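Long-range contacts in serine acetyltransferase (Entamoeba histolytica, PDB 3Q1X), which probably catalyses the transfer of an acetyl group from acetyl-CoA to the hydroxyl of L-serine, a step in cysteine biosynthesis: residues T105-A110 against K173-F177; G233-L239 against I250-I256. One frame throughout, in Å; residues are numbered along the deposited sequence.

Contact 1 (T105-A110 against K173-F177); sequences TDLIAA and KGHFF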
loop_
_atom_site.group_PDB
_atom_site.type_symbol
_atom_site.label_atom_id
_atom_site.label_comp_id
_atom_site.label_asym_id
_atom_site.label_seq_id
_atom_site.Cartn_x
_atom_site.Cartn_y
_atom_site.Cartn_z
ATOM N N THR A 105 -6.106 -20.300 15.017
ATOM C CA THR A 105 -6.176 -21.179 13.836
ATOM C C THR A 105 -5.626 -20.494 12.580
ATOM O O THR A 105 -4.943 -21.132 11.767
ATOM C CB THR A 105 -7.606 -21.720 13.549
ATOM O OG1 THR A 105 -8.444 -20.675 13.035
ATOM C CG2 THR A 105 -8.246 -22.346 14.797
ATOM N N ASP A 106 -5.914 -19.203 12.416
ATOM C CA ASP A 106 -5.330 -18.426 11.314
ATOM C C ASP A 106 -3.795 -18.449 11.350
ATOM O O ASP A 106 -3.131 -18.541 10.308
ATOM C CB ASP A 106 -5.837 -16.978 11.335
ATOM C CG ASP A 106 -7.356 -16.885 11.271
ATOM O OD1 ASP A 106 -7.999 -17.707 10.578
ATOM O OD2 ASP A 106 -7.918 -15.988 11.921
ATOM N N LEU A 107 -3.230 -18.358 12.549
ATOM C CA LEU A 107 -1.776 -18.430 12.709
ATOM C C LEU A 107 -1.224 -19.791 12.320
ATOM O O LEU A 107 -0.240 -19.880 11.586
ATOM C CB LEU A 107 -1.366 -18.083 14.135
ATOM C CG LEU A 107 -1.475 -16.630 14.557
ATOM C CD1 LEU A 107 -1.368 -16.560 16.051
ATOM C CD2 LEU A 107 -0.387 -15.758 13.907
ATOM N N ILE A 108 -1.875 -20.844 12.801
ATOM C CA ILE A 108 -1.543 -22.218 12.412
ATOM C C ILE A 108 -1.533 -22.368 10.890
ATOM O O ILE A 108 -0.580 -22.917 10.320
ATOM C CB ILE A 108 -2.524 -23.224 13.050
ATOM C CG1 ILE A 108 -2.341 -23.209 14.571
ATOM C CG2 ILE A 108 -2.296 -24.629 12.488
ATOM C CD1 ILE A 108 -3.470 -23.843 15.360
ATOM N N ALA A 109 -2.571 -21.838 10.240
ATOM C CA ALA A 109 -2.693 -21.871 8.785
ATOM C C ALA A 109 -1.568 -21.090 8.102
ATOM O O ALA A 109 -1.026 -21.528 7.084
ATOM C CB ALA A 109 -4.051 -21.324 8.351
ATOM N N ALA A 110 -1.222 -19.935 8.663
ATOM C CA ALA A 110 -0.143 -19.105 8.126
ATOM C C ALA A 110 1.183 -19.857 8.162
ATOM O O ALA A 110 1.884 -19.937 7.157
ATOM C CB ALA A 110 -0.035 -17.805 8.902
ATOM N N LYS A 173 -14.319 -17.966 7.541
ATOM C CA LYS A 173 -14.085 -18.978 8.562
ATOM C C LYS A 173 -12.612 -19.034 8.976
ATOM O O LYS A 173 -11.806 -18.232 8.499
ATOM C CB LYS A 173 -14.602 -20.344 8.099
ATOM C CG LYS A 173 -16.125 -20.368 7.929
ATOM C CD LYS A 173 -16.668 -21.784 7.845
ATOM C CE LYS A 173 -18.191 -21.783 7.839
ATOM N NZ LYS A 173 -18.749 -22.744 6.832
ATOM N N GLY A 174 -12.278 -19.963 9.874
ATOM C CA GLY A 174 -10.938 -20.054 10.454
ATOM C C GLY A 174 -9.881 -20.696 9.577
ATOM O O GLY A 174 -10.142 -21.058 8.433
ATOM N N HIS A 175 -8.688 -20.858 10.142
ATOM C CA HIS A 175 -7.511 -21.326 9.414
ATOM C C HIS A 175 -7.328 -20.555 8.106
ATOM O O HIS A 175 -7.059 -21.142 7.054
ATOM C CB HIS A 175 -7.586 -22.843 9.149
ATOM C CG HIS A 175 -7.629 -23.677 10.392
ATOM N ND1 HIS A 175 -6.497 -24.198 10.980
ATOM C CD2 HIS A 175 -8.670 -24.084 11.153
ATOM C CE1 HIS A 175 -6.838 -24.894 12.049
ATOM N NE2 HIS A 175 -8.151 -24.837 12.180
ATOM N N PHE A 176 -7.484 -19.240 8.191
ATOM C CA PHE A 176 -7.449 -18.369 7.037
ATOM C C PHE A 176 -6.059 -17.763 6.888
ATOM O O PHE A 176 -5.453 -17.317 7.868
ATOM C CB PHE A 176 -8.517 -17.276 7.175
ATOM C CG PHE A 176 -8.608 -16.353 5.992
ATOM C CD1 PHE A 176 -8.871 -16.843 4.718
ATOM C CD2 PHE A 176 -8.430 -14.993 6.158
ATOM C CE1 PHE A 176 -8.950 -15.978 3.618
ATOM C CE2 PHE A 176 -8.515 -14.111 5.066
ATOM C CZ PHE A 176 -8.774 -14.610 3.792
ATOM N N PHE A 177 -5.553 -17.754 5.660
ATOM C CA PHE A 177 -4.224 -17.198 5.384
ATOM C C PHE A 177 -4.156 -16.435 4.073
ATOM O O PHE A 177 -4.429 -16.987 3.005
ATOM C CB PHE A 177 -3.169 -18.308 5.410
ATOM C CG PHE A 177 -1.751 -17.836 5.138
ATOM C CD1 PHE A 177 -1.222 -16.703 5.768
ATOM C CD2 PHE A 177 -0.926 -18.571 4.292
ATOM C CE1 PHE A 177 0.096 -16.293 5.521
ATOM C CE2 PHE A 177 0.395 -18.178 4.043
ATOM C CZ PHE A 177 0.906 -17.034 4.657
HETATM O O HOH W 1 -3.401 -16.048 8.819
#
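T105 and D106 both accept backbone N-H groups from the loop 173-177. The N of H175 donates to T105 OG1 at 2.9 Å, and the bond is nearly straight, at 167°. OG1 sits between the backbone N and the carbonyl carbon (chi1 72°), where it also bonds to T102 O one turn back. One residue on, the N of F176 donates to D106 OD1 at 2.9 Å. This donor comes from the anti side, 20° out of the carboxylate plane. OD2 makes a salt bridge with R137 of helix 128-144, and R137 also bonds to K173 O. The carboxylate is therefore held at both oxygens, which fixes its rotation. Water 1 spans the two backbones, giving hydrogens to D106 O (2.9 Å) and F176 O (2.6 Å).

The contact is a docking point between helix 82-113 of the helical domain and a corner of the first coil of the left-handed beta helix. The corner lies between strands 171-172 and 177-178.

Two CH-pi contacts flank the hydrogen bonds. T105 CB stands over the centre of the H175 ring, 3.4 Å from its centroid, and W195 stacks on the same imidazole. A110 CA lies over one face of F177, offset toward the rim, 3.6 Å from the centroid.

The apolar packing sets two alanines against F177. A110 CB meets F177 CD1 at 3.5 Å. A109 CB lies 4.3 Å from F177 CB, and also rests in van der Waals contact with the carbonyl of H175.

Contact 2 (G233-L239 against I250-I256); sequences GTGAKVL and IGANCWI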
loop_
_atom_site.group_PDB
_atom_site.type_symbol
_atom_site.label_atom_id
_atom_site.label_comp_id
_atom_site.label_asym_id
_atom_site.label_seq_id
_atom_site.Cartn_x
_atom_site.Cartn_y
_atom_site.Cartn_z
ATOM N N GLY A 233 -4.563 -18.692 -6.429
ATOM C CA GLY A 233 -3.237 -18.274 -6.865
ATOM C C GLY A 233 -3.131 -16.812 -7.231
ATOM O O GLY A 233 -4.144 -16.132 -7.415
ATOM N N THR A 234 -1.889 -16.345 -7.326
ATOM C CA THR A 234 -1.565 -14.952 -7.604
ATOM C C THR A 234 -2.295 -14.389 -8.819
ATOM O O THR A 234 -2.229 -14.960 -9.909
ATOM C CB THR A 234 -0.056 -14.767 -7.849
ATOM O OG1 THR A 234 0.697 -15.534 -6.893
ATOM C CG2 THR A 234 0.299 -13.301 -7.738
ATOM N N GLY A 235 -2.983 -13.266 -8.620
ATOM C CA GLY A 235 -3.612 -12.535 -9.718
ATOM C C GLY A 235 -4.981 -13.030 -10.149
ATOM O O GLY A 235 -5.610 -12.435 -11.030
ATOM N N ALA A 236 -5.450 -14.111 -9.531
ATOM C CA ALA A 236 -6.748 -14.688 -9.890
ATOM C C ALA A 236 -7.883 -13.716 -9.578
ATOM O O ALA A 236 -7.913 -13.112 -8.500
ATOM C CB ALA A 236 -6.955 -16.025 -9.188
ATOM N N LYS A 237 -8.789 -13.544 -10.541
ATOM C CA LYS A 237 -9.938 -12.649 -10.393
ATOM C C LYS A 237 -11.222 -13.466 -10.414
ATOM O O LYS A 237 -11.678 -13.902 -11.476
ATOM C CB LYS A 237 -9.974 -11.565 -11.488
ATOM C CG LYS A 237 -8.689 -10.727 -11.661
ATOM C CD LYS A 237 -8.191 -10.158 -10.335
ATOM C CE LYS A 237 -6.974 -9.239 -10.517
ATOM N NZ LYS A 237 -5.824 -9.861 -11.228
ATOM N N VAL A 238 -11.799 -13.658 -9.237
ATOM C CA VAL A 238 -13.008 -14.464 -9.082
ATOM C C VAL A 238 -14.168 -13.509 -8.850
ATOM O O VAL A 238 -14.234 -12.836 -7.816
ATOM C CB VAL A 238 -12.866 -15.477 -7.922
ATOM C CG1 VAL A 238 -14.059 -16.428 -7.878
ATOM C CG2 VAL A 238 -11.567 -16.263 -8.068
ATOM N N LEU A 239 -15.067 -13.426 -9.828
ATOM C CA LEU A 239 -16.045 -12.349 -9.846
ATOM C C LEU A 239 -17.488 -12.815 -9.965
ATOM O O LEU A 239 -17.794 -13.754 -10.701
ATOM C CB LEU A 239 -15.718 -11.341 -10.958
ATOM C CG LEU A 239 -14.303 -10.733 -10.970
ATOM C CD1 LEU A 239 -14.088 -9.913 -12.209
ATOM C CD2 LEU A 239 -14.016 -9.880 -9.732
ATOM N N ILE A 250 -6.875 -22.817 -7.643
ATOM C CA ILE A 250 -6.995 -21.835 -8.721
ATOM C C ILE A 250 -5.624 -21.296 -9.114
ATOM O O ILE A 250 -4.880 -20.796 -8.266
ATOM C CB ILE A 250 -7.945 -20.682 -8.339
ATOM C CG1 ILE A 250 -9.353 -21.227 -8.076
ATOM C CG2 ILE A 250 -7.984 -19.625 -9.444
ATOM C CD1 ILE A 250 -10.175 -20.386 -7.120
ATOM N N GLY A 251 -5.302 -21.407 -10.402
ATOM C CA GLY A 251 -3.994 -21.005 -10.932
ATOM C C GLY A 251 -3.799 -19.509 -11.091
ATOM O O GLY A 251 -4.751 -18.724 -10.983
ATOM N N ALA A 252 -2.556 -19.113 -11.363
ATOM C CA ALA A 252 -2.191 -17.696 -11.451
ATOM C C ALA A 252 -2.925 -16.956 -12.578
ATOM O O ALA A 252 -3.190 -17.521 -13.641
ATOM C CB ALA A 252 -0.680 -17.538 -11.591
ATOM N N ASN A 253 -3.265 -15.695 -12.318
ATOM C CA ASN A 253 -3.906 -14.810 -13.296
ATOM C C ASN A 253 -5.238 -15.298 -13.884
ATOM O O ASN A 253 -5.687 -14.786 -14.908
ATOM C CB ASN A 253 -2.922 -14.445 -14.420
ATOM C CG ASN A 253 -1.929 -13.373 -14.005
ATOM O OD1 ASN A 253 -1.955 -12.887 -12.872
ATOM N ND2 ASN A 253 -1.047 -12.996 -14.925
ATOM N N CYS A 254 -5.869 -16.273 -13.234
ATOM C CA CYS A 254 -7.120 -16.837 -13.741
ATOM C C CYS A 254 -8.307 -15.892 -13.602
ATOM O O CYS A 254 -8.437 -15.166 -12.623
ATOM C CB CYS A 254 -7.424 -18.186 -13.087
ATOM S SG CYS A 254 -6.582 -19.582 -13.872
ATOM N N TRP A 255 -9.170 -15.925 -14.607
ATOM C CA TRP A 255 -10.334 -15.070 -14.688
ATOM C C TRP A 255 -11.568 -15.970 -14.550
ATOM O O TRP A 255 -11.952 -16.666 -15.490
ATOM C CB TRP A 255 -10.254 -14.309 -16.021
ATOM C CG TRP A 255 -11.478 -13.645 -16.567
ATOM C CD1 TRP A 255 -11.786 -13.490 -17.895
ATOM C CD2 TRP A 255 -12.540 -13.022 -15.839
ATOM N NE1 TRP A 255 -12.970 -12.819 -18.034
ATOM C CE2 TRP A 255 -13.460 -12.524 -16.790
ATOM C CE3 TRP A 255 -12.813 -12.843 -14.479
ATOM C CZ2 TRP A 255 -14.626 -11.856 -16.424
ATOM C CZ3 TRP A 255 -13.974 -12.189 -14.121
ATOM C CH2 TRP A 255 -14.865 -11.698 -15.089
ATOM N N ILE A 256 -12.157 -15.974 -13.354
ATOM C CA ILE A 256 -13.246 -16.905 -13.026
ATOM C C ILE A 256 -14.601 -16.208 -12.875
ATOM O O ILE A 256 -14.796 -15.353 -12.006
ATOM C CB ILE A 256 -12.886 -17.815 -11.817
ATOM C CG1 ILE A 256 -11.727 -18.741 -12.212
ATOM C CG2 ILE A 256 -14.097 -18.630 -11.366
ATOM C CD1 ILE A 256 -11.136 -19.549 -11.084
#
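V238 and I256 point the same way, side by side, with V238 CG1 4.1 Å from I256 CG2. Next to them A236 CB meets I250 CG2 at 3.8 Å, across a corner of the coil. These side chains belong to the apolar filling of the left-handed beta helix. From G235 onward the register is 18 residues, one coil of three hexapeptides. Each segment rounds its corner through a type II beta turn, G233 to A236 and G251 to C254.

Around this centre runs a parallel backbone ladder. K237 N bonds to C254 O at 2.7 Å. I256 N bonds to K237 O at 2.8 Å, and L239 N to I256 O at 2.9 Å. At the corner N253 N reaches T234 O at 2.7 Å, in the carbonyl plane. G233 N to I250 O is 2.8 Å, but more bent, at 139°.

The other side of the strands carries K237 and W255. The indole presents its edge to K237 O, and L239 CB also lies at that edge, near the ring plane. The lysine chain is folded at chi2 (-50°) and chi4 (-55°), which brings NZ back to G235 O at 2.6 Å. NZ also bonds to N253 OD1 of the third subunit, and a sulfate ion lies close by. N253 ND2 donates to N253 O of the second subunit, and N253 OD1 bonds to K237 NZ of that same subunit.

K237 and N253 thus add polar links between subunits to the packing of A252 and W255 across the same boundary. The corner that joins coil to coil is therefore also a trimer interface.

How the contacts relate
Contact 1 comes first along the chain. It closes a loop of 62 residues that is mostly helical, running from helix 82-113 through helices 120-126, 128-144 and 150-162 into the first strands of the beta helix. Contact 2 closes a loop of only 10 residues, the remainder of one coil. The two loops are in series and neither nest nor cross. Their centres lie 21 Å apart, and their nearest atoms are about 10 Å apart. Contact 1 lies within one chain, and no other subunit touches its segments. Contact 2 ties two successive coils near the C-terminal end of the beta helix, where both other subunits come into reach.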